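Local coordinates for protein beta-glucuronidase (uncultured Clostridium sp., PDB 6U7J) that probably hydrolyses beta-glucuronides as a gut bacterial family 2 glycoside hydrolase, a kind of enzyme that reactivates estrogens in the gut, at residues 176-181 with 339-344; 184-189 with 306-311; 322-327 with 575-580. All blocks are in the same frame, centred on the assembly; numbering follows the deposited sequence.

Interaction 1: residues 176-181 with 339-344; sequences FDFFNY and TSHYPY
Phe178 meets His341 and Tyr342 where two irregular loops approach, 176-181 from the sugar-binding domain and 339-344 after strand 336-338 of the TIM barrel. A type II beta turn from Thr339 to Tyr342 shapes the second loop, closed by the bond from Tyr342 N to Thr339 O (3.2 Å). His341 takes the third position of that turn with positive phi, 92°. The contact centres on a T-shaped pair: the edge of Tyr342 is directed at a face of Phe178, with ring centroids 5.5 Å apart and planes at 67°. Phe176 CD1 lies over the centre of the opposite face, 3.5 Å above the ring plane, so the Phe178 ring is sandwiched. In Phe178 a chi1 of 52° places CG between the backbone N and the carbonyl carbon, and from there the ring reaches the turn. His341 ND1 bonds to Glu362; Tyr342 OH bonds to Lys315 NZ and Glu308 N and lies very close to His307 ND1, a contact too short to be certain. This is an apolar joint between domains: CE1 of Phe178 lies 3.9 Å from CB of His341, and CE2 of Phe178 is 3.9 Å from CE1 of Tyr342.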
loop_
_atom_site.group_PDB
_atom_site.type_symbol
_atom_site.label_atom_id
_atom_site.label_comp_id
_atom_site.label_asym_id
_atom_site.label_seq_id
_atom_site.Cartn_x
_atom_site.Cartn_y
_atom_site.Cartn_z
ATOM N N PHE B 176 -24.095 -7.348 -14.237
ATOM C CA PHE B 176 -23.918 -6.247 -13.308
ATOM C C PHE B 176 -22.562 -6.375 -12.609
ATOM O O PHE B 176 -21.963 -7.452 -12.538
ATOM C CB PHE B 176 -25.061 -6.183 -12.285
ATOM C CG PHE B 176 -25.300 -7.474 -11.532
ATOM C CD1 PHE B 176 -24.543 -7.798 -10.417
ATOM C CD2 PHE B 176 -26.308 -8.348 -11.927
ATOM C CE1 PHE B 176 -24.765 -8.985 -9.727
ATOM C CE2 PHE B 176 -26.540 -9.537 -11.232
ATOM C CZ PHE B 176 -25.778 -9.853 -10.137
ATOM N N ASP B 177 -22.080 -5.237 -12.116
ATOM C CA ASP B 177 -20.761 -5.155 -11.494
ATOM C C ASP B 177 -20.682 -6.022 -10.243
ATOM O O ASP B 177 -19.920 -7.003 -10.176
ATOM C CB ASP B 177 -20.472 -3.691 -11.136
ATOM C CG ASP B 177 -19.020 -3.310 -11.376
ATOM O OD1 ASP B 177 -18.642 -2.135 -11.137
ATOM O OD2 ASP B 177 -18.247 -4.210 -11.788
ATOM N N PHE B 178 -21.529 -5.704 -9.268
ATOM C CA PHE B 178 -21.283 -5.992 -7.867
ATOM C C PHE B 178 -21.376 -7.484 -7.583
ATOM O O PHE B 178 -22.070 -8.229 -8.281
ATOM C CB PHE B 178 -22.271 -5.203 -6.999
ATOM C CG PHE B 178 -23.735 -5.372 -7.397
ATOM C CD1 PHE B 178 -24.301 -4.585 -8.405
ATOM C CD2 PHE B 178 -24.558 -6.289 -6.723
ATOM C CE1 PHE B 178 -25.644 -4.719 -8.750
ATOM C CE2 PHE B 178 -25.907 -6.435 -7.055
ATOM C CZ PHE B 178 -26.459 -5.649 -8.068
ATOM N N PHE B 179 -20.646 -7.913 -6.548
ATOM C CA PHE B 179 -20.571 -9.326 -6.193
ATOM C C PHE B 179 -21.950 -9.860 -5.794
ATOM O O PHE B 179 -22.707 -9.202 -5.077
ATOM C CB PHE B 179 -19.566 -9.518 -5.049
ATOM C CG PHE B 179 -19.206 -10.950 -4.795
ATOM C CD1 PHE B 179 -19.935 -11.714 -3.883
ATOM C CD2 PHE B 179 -18.172 -11.543 -5.484
ATOM C CE1 PHE B 179 -19.625 -13.043 -3.657
ATOM C CE2 PHE B 179 -17.844 -12.893 -5.261
ATOM C CZ PHE B 179 -18.580 -13.642 -4.351
ATOM N N ASN B 180 -22.284 -11.066 -6.262
ATOM C CA ASN B 180 -23.606 -11.642 -5.990
ATOM C C ASN B 180 -23.646 -12.271 -4.594
ATOM O O ASN B 180 -23.812 -13.480 -4.429
ATOM C CB ASN B 180 -23.991 -12.652 -7.067
ATOM C CG ASN B 180 -25.495 -12.995 -7.046
ATOM O OD1 ASN B 180 -26.335 -12.144 -6.727
ATOM N ND2 ASN B 180 -25.825 -14.237 -7.379
ATOM N N TYR B 181 -23.483 -11.408 -3.579
ATOM C CA TYR B 181 -23.540 -11.837 -2.184
ATOM C C TYR B 181 -24.901 -12.441 -1.864
ATOM O O TYR B 181 -25.937 -11.966 -2.339
ATOM C CB TYR B 181 -23.318 -10.664 -1.235
ATOM C CG TYR B 181 -21.885 -10.201 -1.059
ATOM C CD1 TYR B 181 -20.944 -10.999 -0.413
ATOM C CD2 TYR B 181 -21.489 -8.945 -1.506
ATOM C CE1 TYR B 181 -19.658 -10.580 -0.242
ATOM C CE2 TYR B 181 -20.174 -8.502 -1.339
ATOM C CZ TYR B 181 -19.272 -9.329 -0.706
ATOM O OH TYR B 181 -17.993 -8.904 -0.520
ATOM N N THR B 339 -30.128 4.767 -4.152
ATOM C CA THR B 339 -29.993 3.412 -3.618
ATOM C C THR B 339 -29.590 2.468 -4.762
ATOM O O THR B 339 -30.327 1.572 -5.166
ATOM C CB THR B 339 -31.266 2.938 -2.928
ATOM O OG1 THR B 339 -32.233 2.539 -3.896
ATOM C CG2 THR B 339 -31.844 4.035 -2.050
ATOM N N SER B 340 -28.355 2.669 -5.274
ATOM C CA SER B 340 -27.905 2.093 -6.514
ATOM C C SER B 340 -28.057 0.580 -6.513
ATOM O O SER B 340 -27.408 -0.144 -5.756
ATOM C CB SER B 340 -26.461 2.513 -6.880
ATOM O OG SER B 340 -25.645 2.627 -5.729
ATOM N N HIS B 341 -29.045 0.168 -7.301
ATOM C CA HIS B 341 -29.322 -1.076 -7.983
ATOM C C HIS B 341 -30.165 -2.007 -7.148
ATOM O O HIS B 341 -30.390 -3.125 -7.550
ATOM C CB HIS B 341 -28.086 -1.744 -8.557
ATOM C CG HIS B 341 -27.139 -0.766 -9.211
ATOM N ND1 HIS B 341 -27.586 0.405 -9.797
ATOM C CD2 HIS B 341 -25.793 -0.796 -9.405
ATOM C CE1 HIS B 341 -26.555 1.073 -10.273
ATOM N NE2 HIS B 341 -25.460 0.361 -10.065
ATOM N N TYR B 342 -30.706 -1.540 -6.021
ATOM C CA TYR B 342 -31.659 -2.289 -5.200
ATOM C C TYR B 342 -32.090 -1.431 -4.017
ATOM O O TYR B 342 -31.370 -0.507 -3.623
ATOM C CB TYR B 342 -31.017 -3.599 -4.692
ATOM C CG TYR B 342 -29.587 -3.416 -4.260
ATOM C CD1 TYR B 342 -28.523 -3.748 -5.102
ATOM C CD2 TYR B 342 -29.283 -2.899 -3.016
ATOM C CE1 TYR B 342 -27.193 -3.549 -4.713
ATOM C CE2 TYR B 342 -27.962 -2.694 -2.620
ATOM C CZ TYR B 342 -26.921 -3.020 -3.472
ATOM O OH TYR B 342 -25.625 -2.817 -3.060
ATOM N N PRO B 343 -33.246 -1.727 -3.440
ATOM C CA PRO B 343 -33.645 -1.033 -2.206
ATOM C C PRO B 343 -32.696 -1.339 -1.051
ATOM O O PRO B 343 -32.182 -2.450 -0.925
ATOM C CB PRO B 343 -35.057 -1.588 -1.923
ATOM C CG PRO B 343 -35.547 -2.069 -3.256
ATOM C CD PRO B 343 -34.337 -2.537 -4.017
ATOM N N TYR B 344 -32.480 -0.345 -0.201
ATOM C CA TYR B 344 -31.654 -0.512 0.977
ATOM C C TYR B 344 -32.531 -0.883 2.174
ATOM O O TYR B 344 -33.764 -0.875 2.100
ATOM C CB TYR B 344 -30.856 0.768 1.270
ATOM C CG TYR B 344 -29.790 1.122 0.228
ATOM C CD1 TYR B 344 -29.507 0.260 -0.836
ATOM C CD2 TYR B 344 -29.069 2.321 0.316
ATOM C CE1 TYR B 344 -28.536 0.574 -1.784
ATOM C CE2 TYR B 344 -28.098 2.657 -0.635
ATOM C CZ TYR B 344 -27.834 1.778 -1.679
ATOM O OH TYR B 344 -26.881 2.095 -2.629
#

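Interaction 2: residues 184-189 with 306-311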
loop_
_atom_site.group_PDB
_atom_site.type_symbol
_atom_site.label_atom_id
_atom_site.label_comp_id
_atom_site.label_asym_id
_atom_site.label_seq_id
_atom_site.Cartn_x
_atom_site.Cartn_y
_atom_site.Cartn_z
ATOM N N ILE B 184 -28.784 -13.864 4.695
ATOM C CA ILE B 184 -29.854 -13.135 5.365
ATOM C C ILE B 184 -29.273 -11.784 5.766
ATOM O O ILE B 184 -28.628 -11.656 6.809
ATOM C CB ILE B 184 -30.404 -13.911 6.567
ATOM C CG1 ILE B 184 -30.885 -15.304 6.123
ATOM C CG2 ILE B 184 -31.545 -13.148 7.236
ATOM C CD1 ILE B 184 -31.425 -16.176 7.263
ATOM N N HIS B 185 -29.536 -10.759 4.956
ATOM C CA HIS B 185 -28.834 -9.484 5.045
ATOM C C HIS B 185 -29.449 -8.488 6.015
ATOM O O HIS B 185 -28.788 -7.490 6.341
ATOM C CB HIS B 185 -28.764 -8.831 3.662
ATOM C CG HIS B 185 -27.864 -9.552 2.713
ATOM N ND1 HIS B 185 -28.152 -9.691 1.375
ATOM C CD2 HIS B 185 -26.675 -10.172 2.912
ATOM C CE1 HIS B 185 -27.168 -10.351 0.785
ATOM N NE2 HIS B 185 -26.266 -10.664 1.700
ATOM N N ARG B 186 -30.680 -8.710 6.467
ATOM C CA ARG B 186 -31.417 -7.754 7.280
ATOM C C ARG B 186 -32.067 -8.454 8.462
ATOM O O ARG B 186 -32.225 -9.679 8.454
ATOM C CB ARG B 186 -32.460 -7.024 6.418
ATOM C CG ARG B 186 -31.764 -6.125 5.399
ATOM C CD ARG B 186 -32.689 -5.377 4.471
ATOM N NE ARG B 186 -31.916 -4.833 3.361
ATOM C CZ ARG B 186 -32.439 -4.403 2.222
ATOM N NH1 ARG B 186 -33.759 -4.443 2.034
ATOM N NH2 ARG B 186 -31.640 -3.937 1.277
ATOM N N PRO B 187 -32.394 -7.711 9.523
ATOM C CA PRO B 187 -32.877 -8.337 10.762
ATOM C C PRO B 187 -34.071 -9.255 10.536
ATOM O O PRO B 187 -34.965 -8.955 9.743
ATOM C CB PRO B 187 -33.270 -7.138 11.633
ATOM C CG PRO B 187 -32.400 -6.030 11.153
ATOM C CD PRO B 187 -32.187 -6.260 9.684
ATOM N N VAL B 188 -34.068 -10.381 11.254
ATOM C CA VAL B 188 -35.218 -11.272 11.368
ATOM C C VAL B 188 -35.950 -10.926 12.658
ATOM O O VAL B 188 -35.325 -10.778 13.714
ATOM C CB VAL B 188 -34.793 -12.753 11.361
ATOM C CG1 VAL B 188 -36.049 -13.685 11.429
ATOM C CG2 VAL B 188 -33.965 -13.066 10.147
ATOM N N ARG B 189 -37.271 -10.789 12.582
ATOM C CA ARG B 189 -38.058 -10.326 13.712
ATOM C C ARG B 189 -39.303 -11.190 13.860
ATOM O O ARG B 189 -39.971 -11.501 12.871
ATOM C CB ARG B 189 -38.465 -8.851 13.547
ATOM C CG ARG B 189 -37.331 -7.921 13.157
ATOM C CD ARG B 189 -37.620 -6.469 13.540
ATOM N NE ARG B 189 -36.617 -5.544 13.009
ATOM C CZ ARG B 189 -36.125 -4.488 13.656
ATOM N NH1 ARG B 189 -36.532 -4.187 14.887
ATOM N NH2 ARG B 189 -35.212 -3.727 13.061
ATOM N N LYS B 306 -24.674 4.597 -3.903
ATOM C CA LYS B 306 -23.932 3.830 -2.911
ATOM C C LYS B 306 -24.014 2.327 -3.220
ATOM O O LYS B 306 -24.259 1.918 -4.363
ATOM C CB LYS B 306 -24.448 4.183 -1.504
ATOM C CG LYS B 306 -24.116 5.619 -1.036
ATOM C CD LYS B 306 -24.763 5.961 0.334
ATOM C CE LYS B 306 -23.805 5.705 1.511
ATOM N NZ LYS B 306 -23.298 4.276 1.578
ATOM N N HIS B 307 -23.775 1.512 -2.208
ATOM C CA HIS B 307 -24.015 0.077 -2.262
ATOM C C HIS B 307 -24.162 -0.362 -0.824
ATOM O O HIS B 307 -23.698 0.320 0.093
ATOM C CB HIS B 307 -22.871 -0.697 -2.935
ATOM C CG HIS B 307 -23.121 -1.051 -4.370
ATOM N ND1 HIS B 307 -24.184 -1.839 -4.777
ATOM C CD2 HIS B 307 -22.427 -0.745 -5.495
ATOM C CE1 HIS B 307 -24.145 -1.976 -6.091
ATOM N NE2 HIS B 307 -23.093 -1.320 -6.551
ATOM N N GLU B 308 -24.829 -1.492 -0.623
ATOM C CA GLU B 308 -24.802 -2.135 0.683
ATOM C C GLU B 308 -23.658 -3.138 0.618
ATOM O O GLU B 308 -23.770 -4.207 0.003
ATOM C CB GLU B 308 -26.157 -2.746 1.030
ATOM C CG GLU B 308 -27.180 -1.648 1.398
ATOM C CD GLU B 308 -28.504 -2.203 1.924
ATOM O OE1 GLU B 308 -29.005 -3.209 1.357
ATOM O OE2 GLU B 308 -29.033 -1.628 2.913
ATOM N N ASP B 309 -22.536 -2.760 1.224
ATOM C CA ASP B 309 -21.267 -3.461 1.072
ATOM C C ASP B 309 -20.297 -2.965 2.133
ATOM O O ASP B 309 -20.161 -1.747 2.314
ATOM C CB ASP B 309 -20.676 -3.236 -0.328
ATOM C CG ASP B 309 -19.265 -3.782 -0.462
ATOM O OD1 ASP B 309 -18.315 -3.141 0.029
ATOM O OD2 ASP B 309 -19.097 -4.860 -1.059
ATOM N N SER B 310 -19.629 -3.883 2.832
ATOM C CA SER B 310 -18.520 -3.537 3.715
ATOM C C SER B 310 -17.709 -4.798 3.956
ATOM O O SER B 310 -18.107 -5.895 3.558
ATOM C CB SER B 310 -18.995 -2.931 5.038
ATOM O OG SER B 310 -19.765 -3.877 5.758
ATOM N N ASP B 311 -16.557 -4.630 4.611
ATOM C CA ASP B 311 -15.683 -5.768 4.855
ATOM C C ASP B 311 -16.397 -6.834 5.680
ATOM O O ASP B 311 -17.256 -6.538 6.513
ATOM C CB ASP B 311 -14.412 -5.329 5.579
ATOM C CG ASP B 311 -13.469 -4.507 4.688
ATOM O OD1 ASP B 311 -13.462 -4.690 3.452
ATOM O OD2 ASP B 311 -12.710 -3.686 5.240
#
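The guanidinium of Arg186 receives Glu308 at its edge, near its plane, and the two flat groups are strongly turned, with planes 69° apart. This is a single-point salt bridge rather than a side-on fork: Arg186 NH2 donates to Glu308 OE1 at 2.7 Å, with an N-H...O angle of 156°. The oxygen is approached on its syn side, 20° out of the carboxylate plane, while the second oxygen, OE2, stays 3.8 Å from Arg186 NH2. Both side chains are stretched out, which brings the charged ends together; they approach roughly perpendicular, and only those ends meet. Further bonds fix the rotation of the guanidinium: NH2 also binds Pro343 O and NH1 binds Phe121 O. The side chain of Arg186 is about 4 Å from a bound calcium ion. The bridge joins the two domains: Arg186 sits in the bend between strands 183-184 and 188-193 of the sugar-binding domain, whereas Glu308 belongs to the TIM-barrel loop that leads from strand 297-305 to helix 319-332.

Interaction 3: residues 322-327 with 575-580; sequences NVRDCE and RERQPK
Arg324 and Asp325, neighbours on helix 319-332, both engage Arg577 in the loop that precedes helix 581-592. Arg324 comes first: its chain bends at chi2 (74°) and carries the guanidinium over to the backbone, where NH2 donates to Arg577 O at 2.8 Å. That bond is nearly straight, 172° at the hydrogen, with the oxygen in the guanidinium plane. The same NH2 also reaches Leu518 O of a third subunit, whose Leu518 N in turn holds Gln578 OE1. On the way Arg324 passes alongside Arg577, its CG 4.0 Å from Arg577 CB. Asp325 is gripped side-on by the Arg577 side chain: NE gives a 2.8 Å bond to Asp325 OD1 and NH2 a 3.1 Å bond to Asp325 OD2. Each oxygen offers its syn lone pair, and the carboxylate and guanidinium are nearly coplanar. Lys306 adds a second salt bridge to OD2. Arg577 NH1 turns back to Arg575 O (2.9 Å), so the guanidinium is also tied within its own loop. All this lies within the TIM-barrel domain: Arg577 packs against Leu321 and Leu328 of helix 319-332, fastening that helix to the loop running from strand 545-551 to helix 581-592.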
loop_
_atom_site.group_PDB
_atom_site.type_symbol
_atom_site.label_atom_id
_atom_site.label_comp_id
_atom_site.label_asym_id
_atom_site.label_seq_id
_atom_site.Cartn_x
_atom_site.Cartn_y
_atom_site.Cartn_z
ATOM N N ASN B 322 -23.626 2.689 8.806
ATOM C CA ASN B 322 -24.541 3.679 8.245
ATOM C C ASN B 322 -24.334 5.048 8.878
ATOM O O ASN B 322 -24.387 6.072 8.188
ATOM C CB ASN B 322 -25.993 3.233 8.434
ATOM C CG ASN B 322 -26.332 2.001 7.615
ATOM O OD1 ASN B 322 -25.601 1.640 6.688
ATOM N ND2 ASN B 322 -27.429 1.339 7.963
ATOM N N VAL B 323 -24.136 5.095 10.194
ATOM C CA VAL B 323 -23.966 6.391 10.840
ATOM C C VAL B 323 -22.669 7.029 10.377
ATOM O O VAL B 323 -22.621 8.225 10.072
ATOM C CB VAL B 323 -24.008 6.260 12.372
ATOM C CG1 VAL B 323 -23.679 7.608 13.008
ATOM C CG2 VAL B 323 -25.379 5.744 12.849
ATOM N N ARG B 324 -21.604 6.236 10.287
ATOM C CA ARG B 324 -20.343 6.752 9.766
ATOM C C ARG B 324 -20.518 7.267 8.347
ATOM O O ARG B 324 -19.985 8.326 7.997
ATOM C CB ARG B 324 -19.270 5.653 9.849
ATOM C CG ARG B 324 -18.000 5.907 9.046
ATOM C CD ARG B 324 -17.123 6.964 9.707
ATOM N NE ARG B 324 -15.871 7.157 8.976
ATOM C CZ ARG B 324 -14.941 8.054 9.293
ATOM N NH1 ARG B 324 -15.117 8.862 10.327
ATOM N NH2 ARG B 324 -13.837 8.147 8.565
ATOM N N ASP B 325 -21.300 6.553 7.522
ATOM C CA ASP B 325 -21.530 7.004 6.145
ATOM C C ASP B 325 -22.281 8.339 6.112
ATOM O O ASP B 325 -21.940 9.231 5.323
ATOM C CB ASP B 325 -22.297 5.937 5.352
ATOM C CG ASP B 325 -21.409 4.745 4.930
ATOM O OD1 ASP B 325 -20.233 4.683 5.349
ATOM O OD2 ASP B 325 -21.893 3.860 4.178
ATOM N N CYS B 326 -23.293 8.509 6.973
ATOM C CA CYS B 326 -24.012 9.781 6.992
ATOM C C CYS B 326 -23.127 10.905 7.515
ATOM O O CYS B 326 -23.250 12.057 7.071
ATOM C CB CYS B 326 -25.264 9.672 7.851
ATOM S SG CYS B 326 -26.474 8.529 7.176
ATOM N N GLU B 327 -22.227 10.594 8.455
ATOM C CA GLU B 327 -21.234 11.576 8.894
ATOM C C GLU B 327 -20.335 11.998 7.739
ATOM O O GLU B 327 -19.946 13.168 7.634
ATOM C CB GLU B 327 -20.391 10.999 10.037
ATOM C CG GLU B 327 -21.102 10.900 11.388
ATOM C CD GLU B 327 -21.187 12.258 12.093
ATOM O OE1 GLU B 327 -20.261 13.084 11.921
ATOM O OE2 GLU B 327 -22.179 12.501 12.813
ATOM N N ARG B 575 -12.994 1.214 1.242
ATOM C CA ARG B 575 -14.028 0.336 1.782
ATOM C C ARG B 575 -14.147 0.530 3.283
ATOM O O ARG B 575 -15.225 0.329 3.857
ATOM C CB ARG B 575 -13.736 -1.135 1.455
ATOM C CG ARG B 575 -14.957 -2.074 1.597
ATOM C CD ARG B 575 -14.703 -3.393 0.890
ATOM N NE ARG B 575 -15.903 -4.209 0.667
ATOM C CZ ARG B 575 -15.937 -5.530 0.758
ATOM N NH1 ARG B 575 -14.842 -6.204 1.102
ATOM N NH2 ARG B 575 -17.064 -6.180 0.505
ATOM N N GLU B 576 -13.064 0.962 3.923
ATOM C CA GLU B 576 -13.042 1.199 5.357
ATOM C C GLU B 576 -13.373 2.651 5.714
ATOM O O GLU B 576 -13.106 3.084 6.839
ATOM C CB GLU B 576 -11.684 0.775 5.916
ATOM C CG GLU B 576 -11.386 -0.743 5.704
ATOM C CD GLU B 576 -10.922 -1.070 4.281
ATOM O OE1 GLU B 576 -10.358 -0.174 3.599
ATOM O OE2 GLU B 576 -11.119 -2.222 3.839
ATOM N N ARG B 577 -13.946 3.400 4.774
ATOM C CA ARG B 577 -14.550 4.714 5.039
ATOM C C ARG B 577 -13.494 5.766 5.396
ATOM O O ARG B 577 -13.689 6.573 6.307
ATOM C CB ARG B 577 -15.633 4.652 6.131
ATOM C CG ARG B 577 -16.858 3.714 5.885
ATOM C CD ARG B 577 -17.079 3.265 4.454
ATOM N NE ARG B 577 -18.465 2.857 4.195
ATOM C CZ ARG B 577 -18.827 1.788 3.478
ATOM N NH1 ARG B 577 -17.914 0.969 2.932
ATOM N NH2 ARG B 577 -20.116 1.526 3.300
ATOM N N GLN B 578 -12.377 5.764 4.668
ATOM C CA GLN B 578 -11.410 6.841 4.772
ATOM C C GLN B 578 -11.218 7.489 3.402
ATOM O O GLN B 578 -11.215 6.788 2.382
ATOM C CB GLN B 578 -10.052 6.335 5.313
ATOM C CG GLN B 578 -10.121 5.607 6.669
ATOM C CD GLN B 578 -10.662 6.484 7.797
ATOM O OE1 GLN B 578 -10.750 7.714 7.672
ATOM N NE2 GLN B 578 -11.041 5.846 8.906
ATOM N N PRO B 579 -11.043 8.811 3.348
ATOM C CA PRO B 579 -11.012 9.518 2.057
ATOM C C PRO B 579 -9.699 9.362 1.297
ATOM O O PRO B 579 -8.618 9.371 1.883
ATOM C CB PRO B 579 -11.194 10.980 2.473
ATOM C CG PRO B 579 -10.457 11.042 3.792
ATOM C CD PRO B 579 -10.832 9.730 4.481
ATOM N N LYS B 580 -9.798 9.266 -0.034
ATOM C CA LYS B 580 -8.663 9.501 -0.914
ATOM C C LYS B 580 -8.562 11.006 -1.186
ATOM O O LYS B 580 -9.423 11.782 -0.759
ATOM C CB LYS B 580 -8.819 8.683 -2.197
ATOM C CG LYS B 580 -9.402 7.262 -1.954
ATOM C CD LYS B 580 -9.521 6.417 -3.237
ATOM C CE LYS B 580 -10.261 5.105 -2.960
ATOM N NZ LYS B 580 -10.573 4.321 -4.191
#

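In the fold
Following the chain from the N terminus, 176-181 and 184-189 follow closely on each other in the sugar-binding domain, and the immunoglobulin-like domain of the family comes next before the barrel begins. Interaction 2 closes first, when 306-311 returns to 184-189; interaction 1 closes later, at 339-344, so its loop encloses that of interaction 2. Helix 319-332 starts interaction 3 before interaction 1 closes, so these two cross, whereas interactions 2 and 3 follow in series. The contacts also touch: Tyr181 OH bonds to Arg575 NH2, and Asp309 to Arg575 by a salt bridge. Interactions 1 and 2 join domains; interaction 3 ties the barrel's early helix to its C-terminal part.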